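Local structure of protein-glutamine gamma-glutamyltransferase (Pagrus major, 1G0D) at residues 483-494 against 538-549. The protein catalyses the cross-linking of protein glutamines to lysines or other primary amines, probably in a calcium-dependent way, and probably binds GTP. Numbering follows the deposited sequence.
Sequences VFGTDFDVIVEV and HKEVMRLHYDDY
Y549 pushes its phenol from the short helix 546-549 into the bend of the type II turn V483-T486, its CE1 edge 3.6 Å from F484 CE1 and its CE2 against F488 CE1. With CG between backbone N and carbonyl carbon (chi1 72°), the ring reaches back toward the turn, where OH donates to T486 O and receives G485 N (3.2 Å). Beside it, Y546 sets its ring edge against the face of F484, planes 75° apart; its hydroxyl goes on to R669. F488 offers one ring face to L544 CB in a CH-pi contact. Beyond, strands 488-494 and 538-544 pair antiparallel through backbone hydrogen bonds. V490 and V492 pack beside I477 and L475 of adjoining strand 473-479, and this mostly apolar inner face lies against strands 502-513 and 558-566 of the facing sheet. On the mixed outer face I491 fits CG2 against K539 CB and CG1 against V541 CG2, and D489 CB abuts V541 CG1 at 3.5 Å. A leucine in place of Y549 would probably leave T486 O and G485 N without their shared hydroxyl and open a gap between F484 and F488. The predicted GTP site adjoins: V490 touches I580, and E493 OE2 bridges to K478. From the loop, D487 OD1 accepts Y546 N (2.8 Å, 165°), the first N-H of the helix after N-cap residue H545, tying the helix start to the other segment. R543 lays one guanidinium face over D487 C and F488 N; its NH1 meets D489 OD2 (2.7 Å) from above the carboxylate plane. Bonded to D489 and more loosely to D487, R543 probably eases their mutual repulsion.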
loop_
_atom_site.group_PDB
_atom_site.type_symbol
_atom_site.label_atom_id
_atom_site.label_comp_id
_atom_site.label_asym_id
_atom_site.label_seq_id
_atom_site.Cartn_x
_atom_site.Cartn_y
_atom_site.Cartn_z
ATOM N N VAL A 483 1.318 26.364 8.328
ATOM C CA VAL A 483 0.094 25.663 8.653
ATOM C C VAL A 483 -1.033 26.166 7.758
ATOM O O VAL A 483 -1.182 27.357 7.594
ATOM C CB VAL A 483 -0.324 25.934 10.085
ATOM C CG1 VAL A 483 -1.653 25.202 10.394
ATOM C CG2 VAL A 483 0.783 25.508 11.011
ATOM N N PHE A 484 -1.818 25.275 7.174
ATOM C CA PHE A 484 -2.926 25.706 6.333
ATOM C C PHE A 484 -3.755 26.713 7.115
ATOM O O PHE A 484 -4.051 26.490 8.298
ATOM C CB PHE A 484 -3.818 24.530 5.957
ATOM C CG PHE A 484 -4.946 24.908 5.056
ATOM C CD1 PHE A 484 -4.688 25.485 3.820
ATOM C CD2 PHE A 484 -6.271 24.712 5.444
ATOM C CE1 PHE A 484 -5.739 25.860 2.974
ATOM C CE2 PHE A 484 -7.330 25.086 4.604
ATOM C CZ PHE A 484 -7.060 25.663 3.367
ATOM N N GLY A 485 -4.128 27.803 6.438
ATOM C CA GLY A 485 -4.901 28.873 7.047
ATOM C C GLY A 485 -4.076 30.153 7.191
ATOM O O GLY A 485 -4.631 31.243 7.296
ATOM N N THR A 486 -2.750 30.041 7.163
ATOM C CA THR A 486 -1.897 31.210 7.340
ATOM C C THR A 486 -1.169 31.772 6.106
ATOM O O THR A 486 -0.956 31.068 5.106
ATOM C CB THR A 486 -0.832 30.930 8.462
ATOM O OG1 THR A 486 0.250 30.167 7.929
ATOM C CG2 THR A 486 -1.441 30.137 9.611
ATOM N N ASP A 487 -0.812 33.059 6.175
ATOM C CA ASP A 487 -0.059 33.687 5.099
ATOM C C ASP A 487 1.364 33.480 5.551
ATOM O O ASP A 487 1.641 33.578 6.736
ATOM C CB ASP A 487 -0.267 35.195 5.026
ATOM C CG ASP A 487 -1.685 35.625 5.255
ATOM O OD1 ASP A 487 -2.636 34.979 4.755
ATOM O OD2 ASP A 487 -1.828 36.662 5.938
ATOM N N PHE A 488 2.294 33.245 4.641
ATOM C CA PHE A 488 3.663 33.017 5.094
ATOM C C PHE A 488 4.681 33.450 4.080
ATOM O O PHE A 488 4.353 33.769 2.956
ATOM C CB PHE A 488 3.867 31.516 5.373
ATOM C CG PHE A 488 3.479 30.625 4.203
ATOM C CD1 PHE A 488 2.172 30.136 4.079
ATOM C CD2 PHE A 488 4.405 30.318 3.205
ATOM C CE1 PHE A 488 1.795 29.362 2.966
ATOM C CE2 PHE A 488 4.031 29.552 2.099
ATOM C CZ PHE A 488 2.729 29.075 1.979
ATOM N N ASP A 489 5.936 33.421 4.478
ATOM C CA ASP A 489 6.986 33.795 3.566
ATOM C C ASP A 489 7.784 32.559 3.223
ATOM O O ASP A 489 7.876 31.624 4.031
ATOM C CB ASP A 489 7.938 34.804 4.199
ATOM C CG ASP A 489 7.221 35.969 4.843
ATOM O OD1 ASP A 489 7.795 36.544 5.794
ATOM O OD2 ASP A 489 6.097 36.309 4.409
ATOM N N VAL A 490 8.336 32.560 2.011
ATOM C CA VAL A 490 9.192 31.493 1.502
ATOM C C VAL A 490 10.426 32.225 0.993
ATOM O O VAL A 490 10.308 33.103 0.151
ATOM C CB VAL A 490 8.565 30.769 0.266
ATOM C CG1 VAL A 490 9.576 29.837 -0.333
ATOM C CG2 VAL A 490 7.314 30.006 0.665
ATOM N N ILE A 491 11.608 31.893 1.488
ATOM C CA ILE A 491 12.787 32.565 0.968
ATOM C C ILE A 491 13.419 31.806 -0.182
ATOM O O ILE A 491 13.453 30.571 -0.187
ATOM C CB ILE A 491 13.850 32.763 2.035
ATOM C CG1 ILE A 491 13.265 33.566 3.165
ATOM C CG2 ILE A 491 15.029 33.504 1.475
ATOM C CD1 ILE A 491 12.809 32.669 4.224
ATOM N N VAL A 492 13.881 32.563 -1.171
ATOM C CA VAL A 492 14.566 32.026 -2.333
ATOM C C VAL A 492 15.944 32.659 -2.187
ATOM O O VAL A 492 16.088 33.865 -2.334
ATOM C CB VAL A 492 13.898 32.504 -3.666
ATOM C CG1 VAL A 492 14.700 32.026 -4.866
ATOM C CG2 VAL A 492 12.493 31.947 -3.758
ATOM N N GLU A 493 16.960 31.855 -1.872
ATOM C CA GLU A 493 18.278 32.396 -1.688
ATOM C C GLU A 493 19.242 31.991 -2.769
ATOM O O GLU A 493 19.360 30.827 -3.109
ATOM C CB GLU A 493 18.810 31.972 -0.331
ATOM C CG GLU A 493 20.301 32.166 -0.175
ATOM C CD GLU A 493 20.805 31.813 1.214
ATOM O OE1 GLU A 493 20.945 32.741 2.045
ATOM O OE2 GLU A 493 21.066 30.609 1.463
ATOM N N VAL A 494 19.928 32.985 -3.319
ATOM C CA VAL A 494 20.928 32.793 -4.362
ATOM C C VAL A 494 22.284 32.953 -3.679
ATOM O O VAL A 494 22.565 34.003 -3.131
ATOM C CB VAL A 494 20.808 33.897 -5.444
ATOM C CG1 VAL A 494 21.821 33.634 -6.524
ATOM C CG2 VAL A 494 19.375 33.976 -5.994
ATOM N N HIS A 538 22.207 36.537 -1.722
ATOM C CA HIS A 538 21.011 37.378 -1.789
ATOM C C HIS A 538 19.747 36.586 -1.449
ATOM O O HIS A 538 19.475 35.549 -2.040
ATOM C CB HIS A 538 20.880 37.992 -3.197
ATOM C CG HIS A 538 19.546 38.611 -3.474
ATOM N ND1 HIS A 538 19.265 39.935 -3.199
ATOM C CD2 HIS A 538 18.412 38.093 -3.999
ATOM C CE1 HIS A 538 18.016 40.201 -3.535
ATOM N NE2 HIS A 538 17.476 39.101 -4.029
ATOM N N LYS A 539 18.974 37.089 -0.497
ATOM C CA LYS A 539 17.740 36.431 -0.101
ATOM C C LYS A 539 16.499 37.236 -0.473
ATOM O O LYS A 539 16.325 38.366 -0.023
ATOM C CB LYS A 539 17.718 36.195 1.402
ATOM C CG LYS A 539 18.750 35.205 1.907
ATOM C CD LYS A 539 18.337 34.704 3.290
ATOM C CE LYS A 539 19.526 34.306 4.163
ATOM N NZ LYS A 539 19.130 34.094 5.597
ATOM N N GLU A 540 15.635 36.646 -1.297
ATOM C CA GLU A 540 14.392 37.286 -1.705
ATOM C C GLU A 540 13.255 36.519 -1.073
ATOM O O GLU A 540 13.344 35.309 -0.865
ATOM C CB GLU A 540 14.227 37.260 -3.222
ATOM C CG GLU A 540 14.708 38.518 -3.911
ATOM C CD GLU A 540 13.639 39.580 -3.997
ATOM O OE1 GLU A 540 13.564 40.403 -3.062
ATOM O OE2 GLU A 540 12.878 39.589 -4.991
ATOM N N VAL A 541 12.190 37.232 -0.752
ATOM C CA VAL A 541 11.023 36.634 -0.131
ATOM C C VAL A 541 9.756 36.707 -0.992
ATOM O O VAL A 541 9.539 37.645 -1.769
ATOM C CB VAL A 541 10.739 37.318 1.227
ATOM C CG1 VAL A 541 9.430 36.829 1.795
ATOM C CG2 VAL A 541 11.879 37.038 2.185
ATOM N N MET A 542 8.925 35.683 -0.865
ATOM C CA MET A 542 7.675 35.642 -1.584
ATOM C C MET A 542 6.642 35.366 -0.533
ATOM O O MET A 542 6.706 34.352 0.138
ATOM C CB MET A 542 7.697 34.516 -2.605
ATOM C CG MET A 542 6.382 34.295 -3.345
ATOM S SD MET A 542 6.611 33.163 -4.752
ATOM C CE MET A 542 8.404 32.800 -4.610
ATOM N N ARG A 543 5.692 36.270 -0.367
ATOM C CA ARG A 543 4.683 36.049 0.642
ATOM C C ARG A 543 3.420 35.510 0.058
ATOM O O ARG A 543 2.758 36.185 -0.728
ATOM C CB ARG A 543 4.367 37.331 1.390
ATOM C CG ARG A 543 3.292 37.164 2.449
ATOM C CD ARG A 543 3.463 38.178 3.568
ATOM N NE ARG A 543 2.501 37.955 4.638
ATOM C CZ ARG A 543 2.777 37.311 5.772
ATOM N NH1 ARG A 543 3.993 36.822 5.990
ATOM N NH2 ARG A 543 1.834 37.166 6.698
ATOM N N LEU A 544 3.104 34.276 0.438
ATOM C CA LEU A 544 1.891 33.609 -0.007
ATOM C C LEU A 544 0.832 33.880 1.072
ATOM O O LEU A 544 1.162 33.866 2.263
ATOM C CB LEU A 544 2.167 32.117 -0.158
ATOM C CG LEU A 544 2.838 31.617 -1.440
ATOM C CD1 LEU A 544 2.239 32.264 -2.659
ATOM C CD2 LEU A 544 4.287 31.914 -1.369
ATOM N N HIS A 545 -0.418 34.135 0.653
ATOM C CA HIS A 545 -1.527 34.457 1.572
ATOM C C HIS A 545 -2.696 33.507 1.482
ATOM O O HIS A 545 -3.062 33.050 0.409
ATOM C CB HIS A 545 -2.079 35.846 1.295
ATOM C CG HIS A 545 -1.056 36.923 1.381
ATOM N ND1 HIS A 545 -0.253 37.270 0.316
ATOM C CD2 HIS A 545 -0.710 37.743 2.398
ATOM C CE1 HIS A 545 0.542 38.261 0.674
ATOM N NE2 HIS A 545 0.284 38.567 1.933
ATOM N N TYR A 546 -3.327 33.273 2.617
ATOM C CA TYR A 546 -4.423 32.351 2.655
ATOM C C TYR A 546 -5.514 32.604 1.662
ATOM O O TYR A 546 -5.826 31.725 0.875
ATOM C CB TYR A 546 -5.032 32.298 4.043
ATOM C CG TYR A 546 -6.196 31.352 4.099
ATOM C CD1 TYR A 546 -6.025 29.993 3.845
ATOM C CD2 TYR A 546 -7.474 31.806 4.410
ATOM C CE1 TYR A 546 -7.097 29.108 3.900
ATOM C CE2 TYR A 546 -8.568 30.917 4.465
ATOM C CZ TYR A 546 -8.364 29.575 4.208
ATOM O OH TYR A 546 -9.425 28.705 4.232
ATOM N N ASP A 547 -6.096 33.795 1.682
ATOM C CA ASP A 547 -7.217 34.106 0.786
ATOM C C ASP A 547 -6.863 34.012 -0.678
ATOM O O ASP A 547 -7.743 34.020 -1.530
ATOM C CB ASP A 547 -7.781 35.485 1.093
ATOM C CG ASP A 547 -6.774 36.376 1.782
ATOM O OD1 ASP A 547 -6.240 37.304 1.123
ATOM O OD2 ASP A 547 -6.512 36.142 2.985
ATOM N N ASP A 548 -5.572 33.920 -0.963
ATOM C CA ASP A 548 -5.109 33.779 -2.332
ATOM C C ASP A 548 -5.035 32.281 -2.631
ATOM O O ASP A 548 -5.669 31.789 -3.562
ATOM C CB ASP A 548 -3.703 34.376 -2.506
ATOM C CG ASP A 548 -3.694 35.911 -2.612
ATOM O OD1 ASP A 548 -4.736 36.508 -2.968
ATOM O OD2 ASP A 548 -2.620 36.510 -2.337
ATOM N N TYR A 549 -4.266 31.549 -1.832
ATOM C CA TYR A 549 -4.124 30.120 -2.087
ATOM C C TYR A 549 -5.264 29.210 -1.717
ATOM O O TYR A 549 -5.207 28.054 -2.093
ATOM C CB TYR A 549 -2.792 29.533 -1.536
ATOM C CG TYR A 549 -2.647 29.379 -0.030
ATOM C CD1 TYR A 549 -3.521 28.577 0.709
ATOM C CD2 TYR A 549 -1.672 30.098 0.657
ATOM C CE1 TYR A 549 -3.435 28.508 2.081
ATOM C CE2 TYR A 549 -1.580 30.041 2.032
ATOM C CZ TYR A 549 -2.470 29.252 2.742
ATOM O OH TYR A 549 -2.417 29.274 4.127
HETATM O O HOH W 1 -4.343 37.360 4.562
#